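Local coordinates for conserved hypothetical exported protein (Bacteroides fragilis, PDB 4JJA) that has no established function but probably acts on peptidoglycan as an exo-beta-N-acetylmuramidase, releasing N-acetylmuramic acid from its glycan, at residues A[5-9]-A[10-14]; A[41-44]-A[45-49]; A[113-117]-A[118-122]; A[234-237]-A[238-241]; A[330-333]-A[334-338]. One frame throughout, in Å; residues are numbered along the deposited sequence. Where two conformers were deposited one is given.

Interaction 1: A[5-9]-A[10-14]; sequences DVIIG and AEQTK
Ile8 and Glu11 face each other across a tight turn that carries the chain from an irregular N-terminal loop towards helix 13-20, with an inverse gamma turn centred on Gln12 just ahead of that helix. The backbone bonds come first. Glu11 N donates to Ile8 O at 3.2 Å, and one residue further on Gln12 N reaches Gly9 O at 3.0 Å, so two overlapping three-residue steps coil the chain. The gamma turn adds a weak bond from Thr13 N to Glu11 O.

Side-chain amide bonding reinforces the coil. Gln12 NE2 also meets Ile8 O at 3.2 Å, with an N-H...O angle of 162° and the acceptor nearly in its amide plane. It comes from the face of the carbonyl plane opposite to Glu11 N, which leaves Ile8 O held between two donors. NE2 has a second partner in Pro201 O, and backbone bonds of Ile7 with Lys203 and of Gly9 with Asp141 tie the loop to segments just beyond strands 197-200 and 136-140 of the parallel, Rossmann-like sheet.

Apolar contact is slighter. Ile8 CD1 lies 4.1 Å from Ala10 CB, and the Ile7 CG2 methyl touches Gln12 CG at 3.8 Å, the two side chains crossing at about a right angle.

The carboxylate bond belongs to one of two modelled Glu11 conformers. In it the extended side chain folds back across Ile8, packing CG on Ile8 CG1, and OE1 takes Ile8 N at 2.9 Å on its anti side, 21° out of the carboxylate plane.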
# COMPACT_ATOMS: atom_id res chain seq x y z
N ASP A 5 14.76 7.17 -17.23
CA ASP A 5 13.90 7.25 -16.07
C ASP A 5 12.51 6.71 -16.34
O ASP A 5 12.03 6.70 -17.46
CB ASP A 5 13.78 8.68 -15.63
CG ASP A 5 15.08 9.23 -15.10
OD1 ASP A 5 16.02 8.42 -14.86
OD2 ASP A 5 15.16 10.46 -14.94
N VAL A 6 11.89 6.25 -15.27
CA VAL A 6 10.52 5.75 -15.39
C VAL A 6 9.62 6.83 -15.96
O VAL A 6 9.67 7.96 -15.52
CB VAL A 6 9.96 5.27 -14.03
CG1 VAL A 6 8.49 4.96 -14.16
CG2 VAL A 6 10.72 4.05 -13.56
N ILE A 7 8.76 6.44 -16.89
CA ILE A 7 7.72 7.34 -17.39
C ILE A 7 6.40 6.70 -16.92
O ILE A 7 5.99 5.64 -17.38
CB ILE A 7 7.74 7.48 -18.93
CG1 ILE A 7 9.10 7.95 -19.43
CG2 ILE A 7 6.62 8.38 -19.43
CD1 ILE A 7 9.25 7.92 -20.96
N ILE A 8 5.74 7.36 -15.99
CA ILE A 8 4.50 6.82 -15.44
C ILE A 8 3.38 6.90 -16.49
O ILE A 8 3.47 7.64 -17.48
CB ILE A 8 4.09 7.51 -14.15
CG1 ILE A 8 3.75 8.99 -14.39
CG2 ILE A 8 5.16 7.31 -13.03
CD1 ILE A 8 3.13 9.68 -13.17
N GLY A 9 2.32 6.13 -16.28
CA GLY A 9 1.19 6.11 -17.19
C GLY A 9 0.65 7.52 -17.44
O GLY A 9 0.33 7.87 -18.56
N ALA A 10 0.46 8.30 -16.36
CA ALA A 10 -0.21 9.61 -16.48
C ALA A 10 0.57 10.59 -17.35
O ALA A 10 -0.03 11.52 -17.90
CB ALA A 10 -0.48 10.20 -15.12
N GLU A 11 1.87 10.41 -17.52
CA GLU A 11 2.69 11.28 -18.38
C GLU A 11 2.45 11.03 -19.85
O GLU A 11 2.77 11.87 -20.69
CB GLU A 11 4.17 11.01 -18.11
CG GLU A 11 4.67 11.53 -16.81
CD GLU A 11 6.14 11.22 -16.60
OE1 GLU A 11 6.45 10.12 -16.11
OE2 GLU A 11 6.99 12.07 -16.97
N GLN A 12 1.94 9.85 -20.19
CA GLN A 12 1.82 9.39 -21.57
C GLN A 12 0.47 9.83 -22.17
O GLN A 12 -0.37 9.02 -22.55
CB GLN A 12 1.96 7.88 -21.62
CG GLN A 12 3.31 7.43 -21.09
CD GLN A 12 3.36 5.93 -20.96
OE1 GLN A 12 3.16 5.19 -21.96
NE2 GLN A 12 3.67 5.46 -19.76
N THR A 13 0.27 11.15 -22.20
CA THR A 13 -1.02 11.68 -22.60
C THR A 13 -1.42 11.25 -24.00
O THR A 13 -2.60 11.06 -24.26
CB THR A 13 -1.08 13.18 -22.45
OG1 THR A 13 -0.12 13.76 -23.32
CG2 THR A 13 -0.82 13.61 -21.02
N LYS A 14 -0.49 11.06 -24.91
CA LYS A 14 -0.90 10.63 -26.25
C LYS A 14 -1.47 9.20 -26.25
O LYS A 14 -2.28 8.83 -27.13
CB LYS A 14 0.23 10.86 -27.28
CG LYS A 14 0.52 12.36 -27.50
CD LYS A 14 1.84 12.63 -28.23
CE LYS A 14 2.00 11.70 -29.44
NZ LYS A 14 3.43 11.68 -29.97
O HOH W 1 9.56 10.72 -16.70

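Interaction 2: A[41-44]-A[45-49]; sequences LDIL and LENNF
Ile43 O is gripped twice by Asn47: by the side-chain amide through ND2 at 2.8 Å and by the backbone through N at 3.1 Å. The two donors come from opposite faces of the carbonyl plane. The ND2 bond is the straighter, with an N-H...O angle of 167° against 135°, and the oxygen lies close to the amide plane. With CG beside its own backbone N (chi1 -76°), the Asn47 side chain runs alongside that of Ile43, which brings the amide back over the last turn of the helix.

Regular i to i+4 bonding precedes this, Leu45 N donating to Leu41 O and Glu46 N to Asp42 O. On the buried side the Leu41 and Leu45 side chains lie next to each other, pointing the same way, and touch through their CD1 methyls at 3.9 Å. Both pack on Val51 of strand 50-56.

Phe49 N then donates to Leu44 O at 3.0 Å. The same oxygen lies at the edge of the Phe49 ring, 3.4 Å from CD2, while Leu44 CD2 meets Phe49 CD2 at 3.9 Å. Beyond these, Leu20 of helix 13-20 contacts both residues, and Phe17 stacks edge-to-face with Phe49.

The i+5 to i bond from Phe49 N to Leu44 O, the bond from Asn48 N to Leu45 O at 3.0 Å and the positive phi of Asn48 together make a Schellman motif, ending helix 40-46 before the chain enters strand 50-56.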
# COMPACT_ATOMS: atom_id res chain seq x y z
N LEU A 41 -6.36 15.71 -12.30
CA LEU A 41 -7.64 16.42 -12.41
C LEU A 41 -7.45 17.77 -13.16
O LEU A 41 -8.22 18.11 -14.03
CB LEU A 41 -8.21 16.64 -11.01
CG LEU A 41 -9.43 17.58 -10.97
CD1 LEU A 41 -10.59 16.99 -11.70
CD2 LEU A 41 -9.77 17.91 -9.52
N ASP A 42 -6.42 18.50 -12.78
CA ASP A 42 -6.15 19.83 -13.38
C ASP A 42 -5.71 19.70 -14.82
O ASP A 42 -6.15 20.46 -15.70
CB ASP A 42 -5.08 20.55 -12.58
CG ASP A 42 -5.49 20.78 -11.13
OD1 ASP A 42 -6.61 21.28 -10.84
OD2 ASP A 42 -4.74 20.34 -10.23
N ILE A 43 -4.87 18.73 -15.11
CA ILE A 43 -4.37 18.52 -16.45
C ILE A 43 -5.55 18.17 -17.38
O ILE A 43 -5.67 18.70 -18.51
CB ILE A 43 -3.35 17.41 -16.48
CG1 ILE A 43 -2.09 17.89 -15.75
CG2 ILE A 43 -3.00 16.97 -17.89
CD1 ILE A 43 -1.19 16.77 -15.28
N LEU A 44 -6.44 17.31 -16.91
CA LEU A 44 -7.56 16.91 -17.73
C LEU A 44 -8.51 18.08 -17.97
O LEU A 44 -8.93 18.30 -19.09
CB LEU A 44 -8.31 15.74 -17.11
CG LEU A 44 -7.52 14.44 -17.04
CD1 LEU A 44 -8.39 13.35 -16.40
CD2 LEU A 44 -7.04 13.99 -18.41
N LEU A 45 -8.81 18.84 -16.93
CA LEU A 45 -9.69 20.01 -17.13
C LEU A 45 -9.08 21.06 -18.05
O LEU A 45 -9.77 21.64 -18.91
CB LEU A 45 -10.08 20.62 -15.79
CG LEU A 45 -11.01 19.80 -14.88
CD1 LEU A 45 -11.08 20.40 -13.47
CD2 LEU A 45 -12.37 19.61 -15.52
N GLU A 46 -7.78 21.27 -17.94
CA GLU A 46 -7.07 22.23 -18.81
C GLU A 46 -7.05 21.81 -20.28
O GLU A 46 -6.91 22.64 -21.17
CB GLU A 46 -5.63 22.53 -18.30
CG GLU A 46 -4.47 21.64 -18.78
CD GLU A 46 -3.05 22.09 -18.27
OE1 GLU A 46 -2.88 23.26 -17.88
OE2 GLU A 46 -2.11 21.26 -18.28
N ASN A 47 -7.18 20.51 -20.54
CA ASN A 47 -7.28 19.92 -21.85
C ASN A 47 -8.73 19.68 -22.29
O ASN A 47 -8.95 18.94 -23.24
CB ASN A 47 -6.41 18.67 -21.94
CG ASN A 47 -4.95 19.02 -22.06
OD1 ASN A 47 -4.46 19.32 -23.15
ND2 ASN A 47 -4.25 19.03 -20.93
N ASN A 48 -9.67 20.30 -21.57
CA ASN A 48 -11.10 20.36 -21.92
C ASN A 48 -11.80 19.02 -21.80
O ASN A 48 -12.86 18.79 -22.40
CB ASN A 48 -11.32 21.00 -23.30
CG ASN A 48 -10.73 22.39 -23.39
OD1 ASN A 48 -10.90 23.19 -22.46
ND2 ASN A 48 -10.02 22.67 -24.47
N PHE A 49 -11.26 18.14 -20.95
CA PHE A 49 -11.97 16.92 -20.62
C PHE A 49 -13.01 17.19 -19.52
O PHE A 49 -12.84 18.02 -18.62
CB PHE A 49 -10.99 15.81 -20.19
CG PHE A 49 -10.11 15.36 -21.27
CD1 PHE A 49 -10.57 14.50 -22.21
CD2 PHE A 49 -8.81 15.81 -21.38
CE1 PHE A 49 -9.75 14.08 -23.26
CE2 PHE A 49 -8.00 15.41 -22.41
CZ PHE A 49 -8.46 14.54 -23.34

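Interaction 3: A[113-117]-A[118-122]; sequences GLRFY and TYYIS
The edge of the Tyr117 ring points at the face of Tyr119 in a T-shaped pair, with centroids 4.9 Å apart and planes at 70°. Tyr117 CE2 makes the approach, coming within 3.5 Å of Tyr119 CE2 and sitting towards the rim of the face. Tyr120 is met differently: Arg115 O and Tyr117 O both lie at its edge, near the ring plane, and CG1 of its neighbour Ile121 lies over one face.

Polar contact centres on the Tyr120 hydroxyl. OH donates to Arg115 O at 2.6 Å, in the carbonyl plane and on a lone pair, and also bonds Gly165 N. Tyr120 CG stands between its backbone N and carbonyl carbon (chi1 74°), which swings the phenol back along the preceding loop until Arg115 CG rests 3.4 Å from Tyr120 OH. A water accepts a hydrogen bond from Tyr120 N at 2.9 Å and lies 2.6 Å from Tyr117 O, bridging loop and helix start.

The loop is folded by a type I beta turn from Leu114 to Tyr117, and Ile121 N returns to Thr118 O in the first turn of helix 119-132. Glycerol, probably from crystallisation, bonds Thr118 N. This buried junction follows strand 104-107: Tyr117 packs on helix 224-233, Tyr120 on helix 176-185, and the Arg115 guanidinium bonds Ile168 O and, at the end of helix 325-329, Leu328 O and Val329 O.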
# COMPACT_ATOMS: atom_id res chain seq x y z
N GLY A 113 2.92 -1.12 -2.06
CA GLY A 113 3.12 -2.56 -2.29
C GLY A 113 2.94 -3.54 -1.16
O GLY A 113 3.56 -4.58 -1.14
N LEU A 114 2.09 -3.18 -0.19
CA LEU A 114 1.84 -4.02 0.95
C LEU A 114 0.38 -4.40 1.04
O LEU A 114 -0.52 -3.61 0.81
CB LEU A 114 2.21 -3.29 2.25
CG LEU A 114 3.66 -3.40 2.68
CD1 LEU A 114 4.03 -4.85 2.99
CD2 LEU A 114 4.58 -2.70 1.68
N ARG A 115 0.16 -5.64 1.46
CA ARG A 115 -1.22 -6.13 1.64
C ARG A 115 -2.03 -5.33 2.65
O ARG A 115 -3.23 -5.23 2.54
CB ARG A 115 -1.17 -7.60 2.01
CG ARG A 115 -2.49 -8.31 2.01
CD ARG A 115 -2.35 -9.76 2.36
NE ARG A 115 -1.93 -9.95 3.72
CZ ARG A 115 -1.14 -10.95 4.14
NH1 ARG A 115 -0.65 -11.85 3.30
NH2 ARG A 115 -0.82 -11.01 5.45
N PHE A 116 -1.37 -4.75 3.64
CA PHE A 116 -2.01 -3.99 4.69
C PHE A 116 -1.99 -2.49 4.45
O PHE A 116 -2.43 -1.73 5.32
CB PHE A 116 -1.52 -4.39 6.09
CG PHE A 116 -0.05 -4.60 6.23
CD1 PHE A 116 0.84 -3.54 6.07
CD2 PHE A 116 0.46 -5.85 6.56
CE1 PHE A 116 2.23 -3.72 6.22
CE2 PHE A 116 1.83 -6.03 6.71
CZ PHE A 116 2.71 -4.97 6.53
N TYR A 117 -1.59 -2.06 3.24
CA TYR A 117 -1.73 -0.67 2.78
C TYR A 117 -2.88 -0.72 1.78
O TYR A 117 -2.74 -1.35 0.74
CB TYR A 117 -0.45 -0.20 2.17
CG TYR A 117 -0.40 1.31 1.95
CD1 TYR A 117 0.10 2.12 2.93
CD2 TYR A 117 -0.75 1.89 0.74
CE1 TYR A 117 0.21 3.47 2.78
CE2 TYR A 117 -0.67 3.26 0.55
CZ TYR A 117 -0.19 4.05 1.59
OH TYR A 117 -0.10 5.41 1.36
N THR A 118 -3.95 0.02 2.10
CA THR A 118 -5.33 -0.31 1.69
C THR A 118 -5.92 0.27 0.44
O THR A 118 -7.08 0.03 0.14
CB THR A 118 -6.37 0.04 2.81
OG1 THR A 118 -6.43 1.45 3.05
CG2 THR A 118 -6.01 -0.69 4.09
N TYR A 119 -5.14 1.02 -0.32
CA TYR A 119 -5.70 1.62 -1.55
C TYR A 119 -6.21 0.56 -2.52
O TYR A 119 -7.22 0.78 -3.17
CB TYR A 119 -4.69 2.48 -2.30
CG TYR A 119 -4.22 3.71 -1.59
CD1 TYR A 119 -4.92 4.25 -0.51
CD2 TYR A 119 -3.05 4.33 -2.01
CE1 TYR A 119 -4.44 5.42 0.14
CE2 TYR A 119 -2.60 5.47 -1.38
CZ TYR A 119 -3.30 5.98 -0.30
OH TYR A 119 -2.85 7.14 0.34
N TYR A 120 -5.58 -0.62 -2.60
CA TYR A 120 -6.07 -1.61 -3.52
C TYR A 120 -7.46 -2.13 -3.11
O TYR A 120 -8.22 -2.63 -3.95
CB TYR A 120 -5.08 -2.80 -3.72
CG TYR A 120 -5.02 -3.75 -2.54
CD1 TYR A 120 -5.86 -4.83 -2.43
CD2 TYR A 120 -4.15 -3.51 -1.51
CE1 TYR A 120 -5.84 -5.68 -1.33
CE2 TYR A 120 -4.11 -4.32 -0.39
CZ TYR A 120 -4.96 -5.41 -0.28
OH TYR A 120 -4.97 -6.23 0.82
N ILE A 121 -7.78 -2.06 -1.81
CA ILE A 121 -9.11 -2.52 -1.36
C ILE A 121 -10.15 -1.54 -1.85
O ILE A 121 -11.17 -1.95 -2.38
CB ILE A 121 -9.19 -2.72 0.16
CG1 ILE A 121 -8.16 -3.78 0.59
CG2 ILE A 121 -10.60 -3.07 0.58
CD1 ILE A 121 -8.18 -4.12 2.08
N SER A 122 -9.84 -0.25 -1.82
CA SER A 122 -10.73 0.75 -2.42
C SER A 122 -10.86 0.49 -3.92
O SER A 122 -11.92 0.63 -4.49
CB SER A 122 -10.22 2.16 -2.15
OG SER A 122 -10.29 2.48 -0.78
O HOH W 2 -2.83 -0.32 -1.69

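Interaction 4: A[234-237]-A[238-241]; sequences CLFE and GTPV
An ST turn built on Thr239 follows directly on the 3-10 segment 234-237, and its hydroxyl ties the two together. Thr239 OG1 donates to Phe236 O at 2.7 Å, in the carbonyl plane and on a lone pair, while the same OG1 accepts from Val241 N at 3.0 Å along a fairly straight N-H...O path of 159°. The hydroxyl thus relays between a carbonyl behind it and an amide two residues ahead. Thr239 N makes a second bond to Phe236 O, at 3.0 Å, from above the carbonyl plane, leaving that buried oxygen with two donors from one residue. The chi1 of 80° places OG1 between the backbone N and the carbonyl carbon of Thr239, the position from which both of its bonds can be made.

The 3-10 spacing is explicit in the backbone: Glu237 N bonds Cys234 O and Gly238 N bonds Leu235 O at 3.0 Å, each three residues back, as the chain leaves helix 224-233 on its way to strand 253-256.

Packing gathers on Phe236. Val241 CG1 lies over one ring face in a CH-pi contact, 4.0 Å from the centroid and 21° off the normal, and Val241 CB closes on Phe236 CD1 at 3.6 Å. Thr239 OG1 comes to the ring's edge instead, also 3.6 Å from Phe236 CD1. Tyr254 of strand 253-256 stacks with this ring, and Tyr306 and Ala310 of helix 305-314 touch it. Glu237 turns elsewhere, its OE2 forming a salt bridge with Arg245 and its OE1 bonding a glycerol probably left from crystallisation.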
# COMPACT_ATOMS: atom_id res chain seq x y z
N CYS A 234 5.92 -2.52 10.12
CA CYS A 234 4.48 -2.35 10.31
C CYS A 234 3.89 -3.54 11.07
O CYS A 234 2.84 -3.39 11.67
CB CYS A 234 3.74 -2.15 8.97
SG CYS A 234 2.10 -1.43 9.15
N LEU A 235 4.57 -4.68 11.11
CA LEU A 235 4.10 -5.78 11.96
C LEU A 235 3.96 -5.39 13.42
O LEU A 235 3.17 -5.99 14.16
CB LEU A 235 4.99 -7.00 11.77
CG LEU A 235 5.07 -7.51 10.31
CD1 LEU A 235 6.01 -8.73 10.26
CD2 LEU A 235 3.71 -7.85 9.74
N PHE A 236 4.73 -4.39 13.85
CA PHE A 236 4.59 -3.90 15.21
C PHE A 236 3.25 -3.27 15.52
O PHE A 236 2.90 -3.12 16.68
CB PHE A 236 5.71 -2.93 15.60
CG PHE A 236 7.05 -3.57 15.86
CD1 PHE A 236 7.21 -4.48 16.87
CD2 PHE A 236 8.18 -3.21 15.13
CE1 PHE A 236 8.44 -5.00 17.18
CE2 PHE A 236 9.44 -3.74 15.42
CZ PHE A 236 9.55 -4.66 16.45
N GLU A 237 2.46 -2.95 14.51
CA GLU A 237 1.10 -2.46 14.76
C GLU A 237 0.24 -3.56 15.36
O GLU A 237 -0.83 -3.27 15.86
CB GLU A 237 0.49 -1.88 13.51
CG GLU A 237 1.31 -0.63 13.10
CD GLU A 237 0.67 0.51 12.43
OE1 GLU A 237 -0.31 0.32 11.74
OE2 GLU A 237 1.24 1.63 12.55
N GLY A 238 0.66 -4.81 15.29
CA GLY A 238 0.03 -5.93 15.98
C GLY A 238 0.58 -6.19 17.35
O GLY A 238 0.39 -7.31 17.84
N THR A 239 1.24 -5.20 17.97
CA THR A 239 1.91 -5.31 19.24
C THR A 239 1.79 -3.97 19.93
O THR A 239 1.38 -2.98 19.30
CB THR A 239 3.43 -5.63 19.08
OG1 THR A 239 4.15 -4.42 18.75
CG2 THR A 239 3.71 -6.74 18.06
N PRO A 240 2.26 -3.83 21.19
CA PRO A 240 2.31 -2.52 21.84
C PRO A 240 3.54 -1.67 21.55
O PRO A 240 3.69 -0.58 22.10
CB PRO A 240 2.26 -2.86 23.32
CG PRO A 240 2.23 -4.28 23.43
CD PRO A 240 2.47 -4.92 22.13
N VAL A 241 4.44 -2.17 20.73
CA VAL A 241 5.73 -1.52 20.48
C VAL A 241 5.50 -0.31 19.58
O VAL A 241 4.78 -0.38 18.59
CB VAL A 241 6.71 -2.52 19.82
CG1 VAL A 241 7.99 -1.88 19.45
CG2 VAL A 241 6.93 -3.71 20.73

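Interaction 5: A[330-333]-A[334-338]; sequences GTDY and VRKMI
Tyr333 O accepts from Met337 N at 2.9 Å with an N-H...O angle of 160°, the i to i+4 bond of the first turn of helix 333-339. Two residues earlier the same spacing is bridged by a water, which donates to Thr331 O and accepts from Arg335 N, so the backbone is solvent-linked where the helix starts.

The Tyr333 and Met337 side chains run alongside each other, pointing the same way. Met337 is selenomethionine here, and its SE lies 4.8 Å from the Tyr333 centroid, 54° off the ring normal: an oblique Met-aromatic contact, with the closest ring carbon, CD1, 3.8 Å from SE. Tyr333 CG sits between its backbone N and carbonyl carbon (chi1 63°), which turns the ring back over the loop. There the Thr331 CG2 methyl lies over the centre of one face, 3.7 Å above the plane. That methyl also meets Val334 CG2 at 3.9 Å, the two side chains crossing at about a right angle, and Val334 CG2 reaches Tyr333 CE1. Arg350 makes a cation-pi contact with the same ring, while Ile347 of helix 344-350 packs on Val334 and Met337.

On the solvent side, extended Lys336 stretches back to Asp332. Lys336 NZ and Asp332 OD2 form a salt bridge at 3.3 Å, weak as a hydrogen bond, and a water lies 2.8 Å from Asp332 OD1 and 3.0 Å from Lys336 NZ. At this length the pair is probably a loose, partly water-mediated attraction, and the aspartate, at the helix start, may also interact favourably with the helix dipole.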
# COMPACT_ATOMS: atom_id res chain seq x y z
N GLY A 330 -1.32 -12.74 8.47
CA GLY A 330 -2.12 -13.57 7.57
C GLY A 330 -2.18 -15.05 7.81
O GLY A 330 -2.81 -15.76 7.07
N THR A 331 -1.54 -15.49 8.88
CA THR A 331 -1.50 -16.91 9.26
C THR A 331 -1.26 -16.99 10.76
O THR A 331 -0.76 -16.04 11.38
CB THR A 331 -0.36 -17.64 8.53
OG1 THR A 331 -0.49 -19.01 8.82
CG2 THR A 331 1.03 -17.18 8.94
N ASP A 332 -1.63 -18.11 11.34
CA ASP A 332 -1.51 -18.33 12.76
C ASP A 332 -0.15 -18.82 13.22
O ASP A 332 0.15 -18.76 14.41
CB ASP A 332 -2.62 -19.29 13.26
CG ASP A 332 -2.52 -20.66 12.75
OD1 ASP A 332 -1.63 -21.02 11.97
OD2 ASP A 332 -3.42 -21.46 13.16
N TYR A 333 0.72 -19.26 12.32
CA TYR A 333 1.94 -19.94 12.79
C TYR A 333 3.02 -18.97 13.20
O TYR A 333 3.94 -19.37 13.90
CB TYR A 333 2.47 -20.95 11.82
CG TYR A 333 2.93 -20.45 10.46
CD1 TYR A 333 4.10 -19.68 10.32
CD2 TYR A 333 2.25 -20.79 9.30
CE1 TYR A 333 4.55 -19.27 9.08
CE2 TYR A 333 2.70 -20.38 8.06
CZ TYR A 333 3.85 -19.62 7.94
OH TYR A 333 4.29 -19.22 6.71
N VAL A 334 2.98 -17.70 12.78
CA VAL A 334 4.03 -16.77 13.14
C VAL A 334 4.06 -16.51 14.65
O VAL A 334 5.11 -16.66 15.30
CB VAL A 334 3.97 -15.48 12.32
CG1 VAL A 334 4.99 -14.43 12.81
CG2 VAL A 334 4.16 -15.77 10.82
N ARG A 335 2.90 -16.20 15.24
CA ARG A 335 2.84 -16.06 16.68
C ARG A 335 3.31 -17.32 17.38
O ARG A 335 4.10 -17.27 18.35
CB ARG A 335 1.40 -15.79 17.06
CG ARG A 335 1.12 -15.73 18.54
CD ARG A 335 -0.35 -15.84 18.85
NE ARG A 335 -1.13 -14.70 18.33
CZ ARG A 335 -1.72 -13.75 19.07
NH1 ARG A 335 -1.60 -13.71 20.39
NH2 ARG A 335 -2.45 -12.83 18.45
N LYS A 336 2.79 -18.46 16.94
CA LYS A 336 3.08 -19.72 17.63
C LYS A 336 4.57 -20.05 17.59
O LYS A 336 5.17 -20.48 18.59
CB LYS A 336 2.29 -20.86 17.01
CG LYS A 336 0.78 -20.78 17.23
CD LYS A 336 0.07 -21.96 16.51
CE LYS A 336 -1.44 -21.89 16.46
NZ LYS A 336 -1.99 -23.07 15.70
N MSE A 337 5.19 -19.86 16.44
CA MSE A 337 6.62 -20.16 16.29
C MSE A 337 7.50 -19.19 17.05
O MSE A 337 8.49 -19.59 17.65
CB MSE A 337 6.98 -20.20 14.82
CG MSE A 337 6.40 -21.38 14.07
SE MSE A 337 6.85 -21.44 12.22
CE MSE A 337 8.68 -22.11 12.34
N ILE A 338 7.12 -17.90 17.08
CA ILE A 338 7.89 -16.96 17.90
C ILE A 338 7.84 -17.40 19.36
O ILE A 338 8.86 -17.45 20.06
CB ILE A 338 7.43 -15.52 17.74
CG1 ILE A 338 7.72 -15.04 16.30
CG2 ILE A 338 8.11 -14.62 18.78
CD1 ILE A 338 7.22 -13.67 15.93
O HOH W 3 0.55 -15.49 13.77
O HOH W 4 -0.39 -23.20 13.22

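Interactions 3 and 4 are buried, and interaction 5 lies at the surface; interactions 1 and 2 are partly buried. Interactions 1 and 2, about 16 Å apart between centres, belong to the parallel-sheet part: one leads into helix 13-20, which packs against the helix end formed by the other. Interactions 4 and 5, about 14 Å apart between centres, share helix 305-314 as a neighbour. Interaction 3, near the chain's centre, touches both, Phe116 CE1 meeting Cys234 CB at 3.5 Å. Aromatic contacts run through 3, 4 and 5, as a T-shaped pair, a CH-pi contact and a Met-aromatic contact; a salt bridge occurs within interaction 5 alone.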